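Local coordinates for DUF1611 domain-containing protein (PDB 2OBN), which is of unknown function but couples a Rossmann-like N-terminal domain to a P-loop NTPase-type C-terminal domain, consistent with nucleotide binding, at residues B[9-14]-B[75-80]; B[35-40]-B[58-63]; B[151-156]-B[253-258]; B[182-187]-B[226-231]. The protein carries 2 engineered substitutions. All coordinates share one frame; numbering follows the deposited sequence.

Contact 1. Residues B[9-14]-B[75-80]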
loop_
_atom_site.group_PDB
_atom_site.type_symbol
_atom_site.label_atom_id
_atom_site.label_comp_id
_atom_site.label_asym_id
_atom_site.label_seq_id
_atom_site.Cartn_x
_atom_site.Cartn_y
_atom_site.Cartn_z
ATOM N N ARG B 9 26.728 -3.895 22.031
ATOM C CA ARG B 9 25.964 -4.513 23.110
ATOM C C ARG B 9 24.616 -3.846 23.150
ATOM O O ARG B 9 24.535 -2.620 23.124
ATOM C CB ARG B 9 26.646 -4.362 24.454
ATOM C CG ARG B 9 28.015 -4.965 24.518
ATOM C CD ARG B 9 28.574 -4.811 25.903
ATOM N NE ARG B 9 30.018 -4.791 25.865
ATOM C CZ ARG B 9 30.771 -3.714 25.637
ATOM N NH1 ARG B 9 30.247 -2.512 25.438
ATOM N NH2 ARG B 9 32.089 -3.849 25.623
ATOM N N VAL B 10 23.571 -4.662 23.224
ATOM C CA VAL B 10 22.199 -4.189 23.156
ATOM C C VAL B 10 21.406 -4.339 24.444
ATOM O O VAL B 10 21.484 -5.356 25.135
ATOM C CB VAL B 10 21.427 -4.969 22.061
ATOM C CG1 VAL B 10 19.914 -4.651 22.079
ATOM C CG2 VAL B 10 22.027 -4.688 20.681
ATOM N N ALA B 11 20.637 -3.299 24.738
ATOM C CA ALA B 11 19.662 -3.321 25.796
ATOM C C ALA B 11 18.333 -3.157 25.048
ATOM O O ALA B 11 18.218 -2.300 24.173
ATOM C CB ALA B 11 19.886 -2.180 26.765
ATOM N N ILE B 12 17.349 -3.997 25.349
ATOM C CA ILE B 12 16.049 -3.914 24.691
ATOM C C ILE B 12 15.032 -3.290 25.639
ATOM O O ILE B 12 14.823 -3.800 26.746
ATOM C CB ILE B 12 15.531 -5.298 24.257
ATOM C CG1 ILE B 12 16.567 -5.988 23.381
ATOM C CG2 ILE B 12 14.170 -5.167 23.532
ATOM C CD1 ILE B 12 16.148 -7.348 22.957
ATOM N N LEU B 13 14.426 -2.177 25.213
ATOM C CA LEU B 13 13.374 -1.528 25.992
ATOM C C LEU B 13 12.177 -2.445 25.787
ATOM O O LEU B 13 11.712 -2.598 24.658
ATOM C CB LEU B 13 13.072 -0.117 25.475
ATOM C CG LEU B 13 12.068 0.693 26.310
ATOM C CD1 LEU B 13 12.673 1.043 27.678
ATOM C CD2 LEU B 13 11.623 1.960 25.582
ATOM N N LEU B 14 11.699 -3.071 26.856
ATOM C CA LEU B 14 10.634 -4.057 26.723
ATOM C C LEU B 14 9.626 -4.015 27.879
ATOM O O LEU B 14 9.091 -5.062 28.253
ATOM C CB LEU B 14 11.277 -5.457 26.579
ATOM C CG LEU B 14 10.522 -6.695 26.041
ATOM C CD1 LEU B 14 9.764 -6.463 24.747
ATOM C CD2 LEU B 14 11.507 -7.838 25.846
ATOM N N GLN B 75 25.483 -0.485 24.602
ATOM C CA GLN B 75 25.877 0.589 23.718
ATOM C C GLN B 75 24.698 1.120 22.903
ATOM O O GLN B 75 24.758 2.251 22.401
ATOM C CB GLN B 75 26.991 0.083 22.805
ATOM C CG GLN B 75 28.295 -0.218 23.546
ATOM C CD GLN B 75 29.219 -1.112 22.745
ATOM O OE1 GLN B 75 28.882 -2.259 22.458
ATOM N NE2 GLN B 75 30.403 -0.609 22.410
ATOM N N VAL B 76 23.636 0.314 22.785
ATOM C CA VAL B 76 22.454 0.671 22.007
ATOM C C VAL B 76 21.159 0.268 22.710
ATOM O O VAL B 76 21.056 -0.831 23.241
ATOM C CB VAL B 76 22.453 -0.053 20.639
ATOM C CG1 VAL B 76 21.298 0.457 19.764
ATOM C CG2 VAL B 76 23.804 0.125 19.927
ATOM N N LEU B 77 20.188 1.170 22.738
ATOM C CA LEU B 77 18.880 0.854 23.287
ATOM C C LEU B 77 17.993 0.625 22.080
ATOM O O LEU B 77 17.872 1.521 21.240
ATOM C CB LEU B 77 18.308 2.002 24.125
ATOM C CG LEU B 77 16.925 1.699 24.729
ATOM C CD1 LEU B 77 17.048 0.667 25.827
ATOM C CD2 LEU B 77 16.231 2.938 25.249
ATOM N N VAL B 78 17.398 -0.567 21.996
ATOM C CA VAL B 78 16.505 -0.939 20.904
ATOM C C VAL B 78 15.081 -0.972 21.440
ATOM O O VAL B 78 14.784 -1.707 22.402
ATOM C CB VAL B 78 16.861 -2.324 20.317
ATOM C CG1 VAL B 78 15.945 -2.677 19.144
ATOM C CG2 VAL B 78 18.319 -2.366 19.871
ATOM N N ILE B 79 14.197 -0.186 20.823
ATOM C CA ILE B 79 12.790 -0.158 21.221
ATOM C C ILE B 79 12.127 -1.493 20.802
ATOM O O ILE B 79 11.982 -1.797 19.615
ATOM C CB ILE B 79 12.023 1.092 20.651
ATOM C CG1 ILE B 79 12.653 2.391 21.164
ATOM C CG2 ILE B 79 10.553 1.072 21.077
ATOM C CD1 ILE B 79 12.035 3.673 20.589
ATOM N N GLY B 80 11.743 -2.282 21.798
ATOM C CA GLY B 80 11.118 -3.573 21.576
ATOM C C GLY B 80 9.650 -3.619 21.937
ATOM O O GLY B 80 9.085 -4.698 22.012
#
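Val10 to Leu13 and Val76 to Ile79 pair as two parallel strands in the middle of the Rossmann-like sheet, in unbroken register. Backbone bonds alternate between the strands: Ala11 N gives to Val76 O, Val78 N to Ala11 O, Leu13 N to Val78 O and Gly80 N to Leu13 O, the first nearly straight at 176°. At the entrance Arg9 O takes two donors, Gln75 N at 2.8 Å and Val76 N at 3.1 Å. The Gln75 side chain completes this end. Its CG lies beside its own backbone N (chi1 -67°) and the chain extends beyond, which brings OE1 back to Arg9 N at 2.7 Å; the bond is almost linear and uses a lone pair in the carbonyl plane. The Arg9 guanidinium meets the same amide obliquely, NH1 3.2 Å from Gln75 CD, with the two planes 38° apart. On the face carrying Val10, Ile12 and Val78, Val10 CG1 meets Val78 CG2 at 3.6 Å. On the other face Leu77 CD1 reaches between Ala11 and Leu13, 4.1 Å from each CB. At the exit Ile12 CG2 packs on the CA of Gly80, 4.0 Å away, and Leu14 CD1 lies against Gly80 O. Helix 92-101 covers the face of Leu13, Leu77 and Ile79 through Glu95, Leu96 and Ala99. Strand 37-41 continues the sheet beyond 10-13, while strand 105-108 lies beyond 76-79, its Val107 touching Val76 and Val78.

Contact 2. Residues B[35-40]-B[58-63]. Engineered in segment 58-63: Tyr59 (natural residue Asp).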
loop_
_atom_site.group_PDB
_atom_site.type_symbol
_atom_site.label_atom_id
_atom_site.label_comp_id
_atom_site.label_asym_id
_atom_site.label_seq_id
_atom_site.Cartn_x
_atom_site.Cartn_y
_atom_site.Cartn_z
ATOM N N ALA B 35 23.168 -10.613 17.878
ATOM C CA ALA B 35 23.849 -9.522 18.560
ATOM C C ALA B 35 24.033 -9.853 20.032
ATOM O O ALA B 35 23.259 -10.623 20.583
ATOM C CB ALA B 35 23.050 -8.234 18.424
ATOM N N PRO B 36 25.072 -9.286 20.669
ATOM C CA PRO B 36 25.242 -9.526 22.099
ATOM C C PRO B 36 24.237 -8.699 22.925
ATOM O O PRO B 36 24.486 -7.532 23.244
ATOM C CB PRO B 36 26.694 -9.107 22.357
ATOM C CG PRO B 36 27.025 -8.138 21.276
ATOM C CD PRO B 36 26.128 -8.423 20.112
ATOM N N ILE B 37 23.092 -9.306 23.235
ATOM C CA ILE B 37 22.064 -8.635 24.022
ATOM C C ILE B 37 22.402 -8.828 25.505
ATOM O O ILE B 37 22.312 -9.941 26.023
ATOM C CB ILE B 37 20.664 -9.167 23.676
ATOM C CG1 ILE B 37 20.340 -8.819 22.214
ATOM C CG2 ILE B 37 19.636 -8.602 24.646
ATOM C CD1 ILE B 37 19.133 -9.588 21.614
ATOM N N VAL B 38 22.787 -7.728 26.160
ATOM C CA VAL B 38 23.239 -7.730 27.561
ATOM C C VAL B 38 22.164 -7.404 28.606
ATOM O O VAL B 38 22.397 -7.560 29.806
ATOM C CB VAL B 38 24.459 -6.777 27.772
ATOM C CG1 VAL B 38 25.574 -7.156 26.841
ATOM C CG2 VAL B 38 24.095 -5.293 27.580
ATOM N N ALA B 39 21.012 -6.915 28.167
ATOM C CA ALA B 39 19.912 -6.650 29.095
ATOM C C ALA B 39 18.577 -6.514 28.387
ATOM O O ALA B 39 18.507 -6.084 27.234
ATOM C CB ALA B 39 20.192 -5.399 29.927
ATOM N N VAL B 40 17.538 -6.929 29.103
ATOM C CA VAL B 40 16.143 -6.791 28.720
ATOM C C VAL B 40 15.567 -5.873 29.794
ATOM O O VAL B 40 15.697 -6.148 30.990
ATOM C CB VAL B 40 15.403 -8.133 28.728
ATOM C CG1 VAL B 40 13.882 -7.921 28.685
ATOM C CG2 VAL B 40 15.858 -9.006 27.562
ATOM N N ARG B 58 17.457 -18.695 25.857
ATOM C CA ARG B 58 18.515 -17.721 25.914
ATOM C C ARG B 58 18.482 -17.054 27.264
ATOM O O ARG B 58 17.403 -16.844 27.834
ATOM C CB ARG B 58 18.277 -16.672 24.832
ATOM C CG ARG B 58 19.323 -15.580 24.739
ATOM C CD ARG B 58 18.984 -14.642 23.606
ATOM N NE ARG B 58 20.164 -13.920 23.156
ATOM C CZ ARG B 58 20.243 -13.232 22.020
ATOM N NH1 ARG B 58 19.210 -13.159 21.192
ATOM N NH2 ARG B 58 21.368 -12.626 21.703
ATOM N N TYR B 59 19.663 -16.752 27.795
ATOM C CA TYR B 59 19.726 -16.019 29.036
ATOM C C TYR B 59 20.129 -14.581 28.754
ATOM O O TYR B 59 21.096 -14.318 28.013
ATOM C CB TYR B 59 20.693 -16.619 30.049
ATOM C CG TYR B 59 20.823 -15.702 31.245
ATOM C CD1 TYR B 59 19.732 -15.474 32.074
ATOM C CD2 TYR B 59 22.008 -15.022 31.517
ATOM C CE1 TYR B 59 19.814 -14.600 33.151
ATOM C CE2 TYR B 59 22.101 -14.159 32.599
ATOM C CZ TYR B 59 20.990 -13.947 33.404
ATOM O OH TYR B 59 21.036 -13.098 34.487
ATOM N N VAL B 60 19.328 -13.667 29.301
ATOM C CA VAL B 60 19.613 -12.241 29.306
ATOM C C VAL B 60 19.021 -11.745 30.630
ATOM O O VAL B 60 17.857 -12.052 30.930
ATOM C CB VAL B 60 18.965 -11.449 28.146
ATOM C CG1 VAL B 60 19.313 -9.963 28.281
ATOM C CG2 VAL B 60 19.397 -11.978 26.776
ATOM N N PRO B 61 19.817 -11.025 31.447
ATOM C CA PRO B 61 19.205 -10.507 32.669
ATOM C C PRO B 61 18.085 -9.528 32.364
ATOM O O PRO B 61 18.189 -8.752 31.402
ATOM C CB PRO B 61 20.360 -9.783 33.387
ATOM C CG PRO B 61 21.434 -9.635 32.403
ATOM C CD PRO B 61 21.250 -10.688 31.355
ATOM N N ILE B 62 17.006 -9.604 33.139
ATOM C CA ILE B 62 15.897 -8.671 33.009
ATOM C C ILE B 62 16.071 -7.654 34.138
ATOM O O ILE B 62 16.193 -8.033 35.302
ATOM C CB ILE B 62 14.525 -9.348 33.112
ATOM C CG1 ILE B 62 14.413 -10.495 32.099
ATOM C CG2 ILE B 62 13.412 -8.312 32.884
ATOM C CD1 ILE B 62 13.120 -11.282 32.203
ATOM N N VAL B 63 16.097 -6.374 33.784
ATOM C CA VAL B 63 16.297 -5.294 34.750
ATOM C C VAL B 63 15.128 -4.310 34.732
ATOM O O VAL B 63 14.393 -4.217 33.749
ATOM C CB VAL B 63 17.634 -4.568 34.508
ATOM C CG1 VAL B 63 18.809 -5.535 34.735
ATOM C CG2 VAL B 63 17.697 -3.970 33.109
HETATM O O HOH W 1 22.896 -12.105 24.406
#
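Arg58 reaches back from the loop before strand 62-63 to the start of strand 37-41. From CB its chain runs extended through CG and CD to NE, with CG anti to the backbone N (chi1 -179°), carrying the guanidinium to Ile37. Ile37 CD1 sits over one face of that group, 3.6 Å from NH1 and 3.8 Å from CZ. At the edge, Ala35 O lies in the guanidinium plane, 3.0 Å from NH2. NH2 donates to a water, which in turn gives a hydrogen bond to Ile37 O. NH1 is held by Ser33 O and Leu30 O near the end of helix 24-32. Further along, Val60 wedges against the strand: CG1 meets Ala39 CA at 3.5 Å and Val40 CG2 at 3.7 Å, while CG2 faces Ile37 O. The Pro61 ring rests on Val38 O through CG. True strand pairing begins only at Val40, whose N bonds to Pro61 O at 3.0 Å and whose O accepts from Val63 N at 2.8 Å. Parallel pairing of consecutive strands joined through helix 50-54 is the mark of a beta-alpha-beta crossover, here at the edge of a Rossmann-like sheet.

Contact 3. Residues B[151-156]-B[253-258]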
loop_
_atom_site.group_PDB
_atom_site.type_symbol
_atom_site.label_atom_id
_atom_site.label_comp_id
_atom_site.label_asym_id
_atom_site.label_seq_id
_atom_site.Cartn_x
_atom_site.Cartn_y
_atom_site.Cartn_z
ATOM N N PRO B 151 16.386 -15.883 -12.186
ATOM C CA PRO B 151 16.581 -17.330 -12.267
ATOM C C PRO B 151 16.269 -18.068 -10.987
ATOM O O PRO B 151 15.928 -19.237 -11.019
ATOM C CB PRO B 151 18.082 -17.453 -12.576
ATOM C CG PRO B 151 18.692 -16.259 -11.875
ATOM C CD PRO B 151 17.677 -15.161 -12.063
ATOM N N CYS B 152 16.397 -17.382 -9.866
ATOM C CA CYS B 152 16.148 -17.965 -8.563
ATOM C C CYS B 152 14.679 -18.224 -8.276
ATOM O O CYS B 152 13.799 -17.650 -8.896
ATOM C CB CYS B 152 16.642 -16.995 -7.494
ATOM S SG CYS B 152 15.742 -15.425 -7.456
ATOM N N ARG B 153 14.431 -19.122 -7.339
ATOM C CA ARG B 153 13.073 -19.313 -6.818
ATOM C C ARG B 153 12.811 -18.135 -5.882
ATOM O O ARG B 153 13.747 -17.592 -5.266
ATOM C CB ARG B 153 12.925 -20.636 -6.073
ATOM C CG ARG B 153 12.710 -21.839 -6.986
ATOM C CD ARG B 153 12.514 -23.090 -6.150
ATOM N NE ARG B 153 11.847 -24.168 -6.885
ATOM C CZ ARG B 153 12.443 -24.996 -7.733
ATOM N NH1 ARG B 153 13.738 -24.888 -8.006
ATOM N NH2 ARG B 153 11.725 -25.929 -8.336
ATOM N N ARG B 154 11.549 -17.725 -5.821
ATOM C CA ARG B 154 11.119 -16.616 -4.990
ATOM C C ARG B 154 9.885 -17.078 -4.219
ATOM O O ARG B 154 8.792 -17.203 -4.774
ATOM C CB ARG B 154 10.858 -15.383 -5.837
ATOM C CG ARG B 154 12.101 -14.953 -6.625
ATOM C CD ARG B 154 11.851 -13.844 -7.580
ATOM N NE ARG B 154 10.832 -14.163 -8.575
ATOM C CZ ARG B 154 11.021 -14.889 -9.673
ATOM N NH1 ARG B 154 12.208 -15.399 -9.965
ATOM N NH2 ARG B 154 9.995 -15.100 -10.502
ATOM N N VAL B 155 10.108 -17.355 -2.935
ATOM C CA VAL B 155 9.109 -17.896 -2.040
ATOM C C VAL B 155 8.659 -16.843 -1.044
ATOM O O VAL B 155 9.467 -16.323 -0.265
ATOM C CB VAL B 155 9.681 -19.103 -1.243
ATOM C CG1 VAL B 155 8.570 -19.817 -0.463
ATOM C CG2 VAL B 155 10.403 -20.085 -2.187
ATOM N N LEU B 156 7.367 -16.533 -1.100
ATOM C CA LEU B 156 6.740 -15.589 -0.208
ATOM C C LEU B 156 5.833 -16.317 0.784
ATOM O O LEU B 156 5.004 -17.146 0.393
ATOM C CB LEU B 156 5.873 -14.609 -1.008
ATOM C CG LEU B 156 5.044 -13.604 -0.194
ATOM C CD1 LEU B 156 5.977 -12.691 0.613
ATOM C CD2 LEU B 156 4.134 -12.783 -1.114
ATOM N N GLN B 253 7.122 -11.127 -7.521
ATOM C CA GLN B 253 6.753 -12.065 -8.598
ATOM C C GLN B 253 7.068 -13.489 -8.128
ATOM O O GLN B 253 7.821 -14.217 -8.768
ATOM C CB GLN B 253 7.517 -11.717 -9.880
ATOM C CG GLN B 253 7.198 -10.334 -10.432
ATOM C CD GLN B 253 5.838 -10.264 -11.135
ATOM O OE1 GLN B 253 5.664 -10.827 -12.217
ATOM N NE2 GLN B 253 4.899 -9.533 -10.551
ATOM N N PRO B 254 6.459 -13.907 -7.012
ATOM C CA PRO B 254 6.879 -15.178 -6.415
ATOM C C PRO B 254 6.674 -16.397 -7.303
ATOM O O PRO B 254 5.734 -16.439 -8.106
ATOM C CB PRO B 254 5.998 -15.285 -5.152
ATOM C CG PRO B 254 4.821 -14.364 -5.384
ATOM C CD PRO B 254 5.315 -13.293 -6.310
ATOM N N THR B 255 7.553 -17.385 -7.143
ATOM C CA THR B 255 7.436 -18.666 -7.867
ATOM C C THR B 255 6.577 -19.657 -7.051
ATOM O O THR B 255 5.872 -20.488 -7.619
ATOM C CB THR B 255 8.820 -19.244 -8.212
ATOM O OG1 THR B 255 9.619 -19.312 -7.029
ATOM C CG2 THR B 255 9.521 -18.352 -9.213
ATOM N N GLN B 256 6.642 -19.564 -5.727
ATOM C CA GLN B 256 5.820 -20.391 -4.828
ATOM C C GLN B 256 5.386 -19.580 -3.606
ATOM O O GLN B 256 6.079 -18.647 -3.182
ATOM C CB GLN B 256 6.575 -21.626 -4.302
ATOM C CG GLN B 256 7.027 -22.669 -5.331
ATOM C CD GLN B 256 8.241 -22.253 -6.137
ATOM O OE1 GLN B 256 9.057 -21.445 -5.689
ATOM N NE2 GLN B 256 8.362 -22.797 -7.345
ATOM N N LEU B 257 4.232 -19.947 -3.055
ATOM C CA LEU B 257 3.709 -19.340 -1.844
ATOM C C LEU B 257 3.613 -20.420 -0.780
ATOM O O LEU B 257 3.369 -21.580 -1.101
ATOM C CB LEU B 257 2.307 -18.767 -2.076
ATOM C CG LEU B 257 2.178 -17.659 -3.136
ATOM C CD1 LEU B 257 0.711 -17.316 -3.396
ATOM C CD2 LEU B 257 2.967 -16.410 -2.763
ATOM N N VAL B 258 3.837 -20.036 0.474
ATOM C CA VAL B 258 3.643 -20.919 1.624
ATOM C C VAL B 258 2.647 -20.187 2.518
ATOM O O VAL B 258 2.876 -19.030 2.918
ATOM C CB VAL B 258 4.962 -21.201 2.379
ATOM C CG1 VAL B 258 4.702 -21.968 3.674
ATOM C CG2 VAL B 258 5.927 -21.968 1.487
#
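Arg154 bends at chi3 (-59°), folding its guanidinium back onto Gln253, and Thr255 holds OG1 between its backbone N and carbonyl carbon (chi1 53°), where the hydroxyl meets the Arg154 backbone. NE and NH2 of Arg154 grip Gln253 O side-on, at 3.0 and 2.9 Å, with the oxygen close to the guanidinium plane. They approach that one oxygen differently: NH2 comes nearly along the C=O axis, whereas NE stands well above the carbonyl plane. Thr255 CG2 lies over a guanidinium face, 3.5 Å from NH2 and offset toward the rim. Its OG1 accepts from Arg154 N at 2.8 Å and donates to Gln256 OE1 at 2.6 Å, thereby linking strand backbone to side-chain amide. Arg154 O takes Thr255 N on an in-plane lone pair at 2.7 Å and, weakly, Gln256 N. Gln253 follows helix 245-252 with positive phi, the turn that leads into strand 256-262. That strand runs parallel to 153-159 in the middle of the P-loop-type sheet, the short strand axes crossing at -27°. Beyond the turn the pairing is regular: Leu156 N gives to Gln256 O, and Val258 N to Leu156 O. Leu156 and Leu257 lie side by side on one face, CB to CD2 3.8 Å; on the other, Val155 CG1 packs against Val258 CG2. The Arg153 guanidinium and the Gln256 amide both turn to the C-terminal Asn349, whose OXT forms a salt bridge with Arg153 NH2 and whose OD1 accepts from Gln256 NE2.

Contact 4. Residues B[182-187]-B[226-231]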
loop_
_atom_site.group_PDB
_atom_site.type_symbol
_atom_site.label_atom_id
_atom_site.label_comp_id
_atom_site.label_asym_id
_atom_site.label_seq_id
_atom_site.Cartn_x
_atom_site.Cartn_y
_atom_site.Cartn_z
ATOM N N TRP B 182 21.913 -25.286 -0.742
ATOM C CA TRP B 182 21.472 -24.242 -1.642
ATOM C C TRP B 182 22.016 -22.885 -1.200
ATOM O O TRP B 182 22.206 -22.633 -0.003
ATOM C CB TRP B 182 19.945 -24.160 -1.701
ATOM C CG TRP B 182 19.303 -25.148 -2.618
ATOM C CD1 TRP B 182 19.295 -25.100 -3.970
ATOM C CD2 TRP B 182 18.529 -26.291 -2.256
ATOM N NE1 TRP B 182 18.586 -26.152 -4.485
ATOM C CE2 TRP B 182 18.100 -26.901 -3.452
ATOM C CE3 TRP B 182 18.153 -26.857 -1.045
ATOM C CZ2 TRP B 182 17.323 -28.064 -3.470
ATOM C CZ3 TRP B 182 17.374 -28.012 -1.064
ATOM C CH2 TRP B 182 16.969 -28.598 -2.270
ATOM N N ARG B 183 22.296 -22.030 -2.177
ATOM C CA ARG B 183 22.660 -20.649 -1.896
ATOM C C ARG B 183 21.331 -19.954 -1.633
ATOM O O ARG B 183 20.591 -19.671 -2.568
ATOM C CB ARG B 183 23.378 -20.020 -3.074
ATOM C CG ARG B 183 24.772 -20.597 -3.304
ATOM C CD ARG B 183 25.436 -19.911 -4.478
ATOM N NE ARG B 183 25.238 -18.473 -4.317
ATOM C CZ ARG B 183 26.014 -17.667 -3.591
ATOM N NH1 ARG B 183 27.109 -18.121 -2.989
ATOM N NH2 ARG B 183 25.714 -16.379 -3.493
ATOM N N SER B 184 21.041 -19.708 -0.351
ATOM C CA SER B 184 19.765 -19.157 0.113
ATOM C C SER B 184 19.914 -17.775 0.745
ATOM O O SER B 184 20.915 -17.495 1.423
ATOM C CB SER B 184 19.166 -20.128 1.153
ATOM O OG SER B 184 17.902 -19.706 1.630
ATOM N N LYS B 185 18.936 -16.904 0.492
ATOM C CA LYS B 185 18.905 -15.587 1.109
ATOM C C LYS B 185 17.522 -15.249 1.666
ATOM O O LYS B 185 16.508 -15.447 0.994
ATOM C CB LYS B 185 19.294 -14.477 0.146
ATOM C CG LYS B 185 19.870 -13.293 0.935
ATOM C CD LYS B 185 19.886 -11.999 0.222
ATOM C CE LYS B 185 20.798 -10.992 0.954
ATOM N NZ LYS B 185 20.739 -11.000 2.445
ATOM N N PHE B 186 17.510 -14.734 2.896
ATOM C CA PHE B 186 16.298 -14.268 3.560
ATOM C C PHE B 186 16.214 -12.755 3.328
ATOM O O PHE B 186 17.216 -12.065 3.465
ATOM C CB PHE B 186 16.351 -14.589 5.056
ATOM C CG PHE B 186 15.296 -13.876 5.862
ATOM C CD1 PHE B 186 14.001 -14.353 5.906
ATOM C CD2 PHE B 186 15.604 -12.707 6.561
ATOM C CE1 PHE B 186 13.013 -13.672 6.627
ATOM C CE2 PHE B 186 14.635 -12.031 7.276
ATOM C CZ PHE B 186 13.330 -12.519 7.307
ATOM N N LEU B 187 15.025 -12.253 2.966
ATOM C CA LEU B 187 14.794 -10.815 2.710
ATOM C C LEU B 187 13.754 -10.258 3.659
ATOM O O LEU B 187 12.628 -10.730 3.698
ATOM C CB LEU B 187 14.356 -10.587 1.268
ATOM C CG LEU B 187 15.411 -10.944 0.228
ATOM C CD1 LEU B 187 14.837 -10.771 -1.156
ATOM C CD2 LEU B 187 16.649 -10.100 0.405
ATOM N N TYR B 226 21.548 -15.900 -5.933
ATOM C CA TYR B 226 21.104 -16.999 -5.097
ATOM C C TYR B 226 20.220 -17.959 -5.887
ATOM O O TYR B 226 19.704 -17.611 -6.953
ATOM C CB TYR B 226 20.392 -16.428 -3.840
ATOM C CG TYR B 226 21.338 -15.649 -2.933
ATOM C CD1 TYR B 226 21.580 -14.297 -3.133
ATOM C CD2 TYR B 226 22.022 -16.283 -1.906
ATOM C CE1 TYR B 226 22.477 -13.587 -2.324
ATOM C CE2 TYR B 226 22.913 -15.590 -1.093
ATOM C CZ TYR B 226 23.133 -14.243 -1.306
ATOM O OH TYR B 226 24.018 -13.574 -0.492
ATOM N N ASP B 227 20.094 -19.179 -5.374
ATOM C CA ASP B 227 19.214 -20.194 -5.947
ATOM C C ASP B 227 17.782 -19.941 -5.455
ATOM O O ASP B 227 16.819 -20.245 -6.140
ATOM C CB ASP B 227 19.611 -21.597 -5.468
ATOM C CG ASP B 227 21.009 -21.974 -5.840
ATOM O OD1 ASP B 227 21.456 -21.614 -6.959
ATOM O OD2 ASP B 227 21.666 -22.654 -5.017
ATOM N N ILE B 228 17.661 -19.416 -4.246
ATOM C CA ILE B 228 16.360 -19.175 -3.650
ATOM C C ILE B 228 16.316 -17.935 -2.756
ATOM O O ILE B 228 17.214 -17.700 -1.942
ATOM C CB ILE B 228 15.879 -20.424 -2.853
ATOM C CG1 ILE B 228 14.458 -20.225 -2.311
ATOM C CG2 ILE B 228 16.868 -20.788 -1.733
ATOM C CD1 ILE B 228 13.824 -21.513 -1.714
ATOM N N LEU B 229 15.264 -17.140 -2.945
ATOM C CA LEU B 229 14.985 -15.978 -2.110
ATOM C C LEU B 229 13.761 -16.289 -1.266
ATOM O O LEU B 229 12.756 -16.773 -1.790
ATOM C CB LEU B 229 14.746 -14.715 -2.946
ATOM C CG LEU B 229 15.979 -13.882 -3.340
ATOM C CD1 LEU B 229 17.037 -14.680 -4.002
ATOM C CD2 LEU B 229 15.574 -12.735 -4.213
ATOM N N HIS B 230 13.866 -16.028 0.038
ATOM C CA HIS B 230 12.761 -16.192 0.986
ATOM C C HIS B 230 12.285 -14.805 1.422
ATOM O O HIS B 230 12.898 -14.175 2.283
ATOM C CB HIS B 230 13.212 -16.984 2.217
ATOM C CG HIS B 230 13.855 -18.291 1.882
ATOM N ND1 HIS B 230 13.153 -19.474 1.827
ATOM C CD2 HIS B 230 15.133 -18.592 1.547
ATOM C CE1 HIS B 230 13.977 -20.451 1.484
ATOM N NE2 HIS B 230 15.184 -19.943 1.310
ATOM N N ILE B 231 11.204 -14.327 0.815
ATOM C CA ILE B 231 10.669 -13.018 1.147
ATOM C C ILE B 231 9.735 -13.089 2.379
ATOM O O ILE B 231 8.724 -13.808 2.375
ATOM C CB ILE B 231 9.942 -12.368 -0.057
ATOM C CG1 ILE B 231 10.858 -12.256 -1.296
ATOM C CG2 ILE B 231 9.435 -10.958 0.321
ATOM C CD1 ILE B 231 10.845 -13.421 -2.252
#
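Backbone hydrogen bonds of a parallel pair join strand 184-187, at one edge of the P-loop-type sheet, to 228-231: Lys185 N to Ile228 O, His230 N to Lys185 O and Leu187 N to His230 O, the last two 2.9 Å long. Before the strands, Arg183 O accepts from Asp227 N and weakly from Ile228 N. Side chains add polar links. Asp227 OD2 takes Arg183 N at 3.0 Å from above its carboxylate plane, and also lies at the Trp182 ring edge, 3.6 Å from CD1. His230 NE2 donates a weak, bent bond (118°) to Ser184 OG, which is also bonded to His174 ND1 of helix 166-179. Aromatic contacts centre on Tyr226. Lys185 CB makes a CH-pi contact over the middle of one ring face, 3.8 Å from the centroid. Over the opposite face hangs the Arg183 guanidinium, tilted 29° to the ring, in an off-centre cation-pi contact; its bend at chi3 (46°) carries NH2 there, and NH2 is also bonded to Asn225 O. Apolar packing is carried by Leu187 CD1, against Leu229 CD2 at 3.7 Å and Ile231 CG1 at 4.2 Å, beneath helix 208-222. On the face of Lys185 and Leu187 the chemistry thus changes from charged and aromatic groups round Tyr226 to hydrocarbon, while on the other Ser184 OG, bonded to His174 and weakly to His230, links the sheet to helix 166-179.

Contacts 1 and 2 share the Rossmann-like sheet, where strands 10-13 and 37-41 are neighbours; contacts 3 and 4 share the P-loop-type sheet through neighbouring strands 153-159 and 228-231. Within each pair the centres lie 9 to 10 Å apart, but those of contacts 1 and 3 are about 34 Å apart on opposite sides of the chain's centre. Contacts 1 and 3 are buried and central, whereas 2 and 4 reach a sheet edge and are partly buried. Contact 1 relies mainly on aliphatic packing and regular pairing, contact 3 adds a buried arginine, contact 2 has little strand pairing, and contact 4 alone has cation-pi and CH-pi contacts.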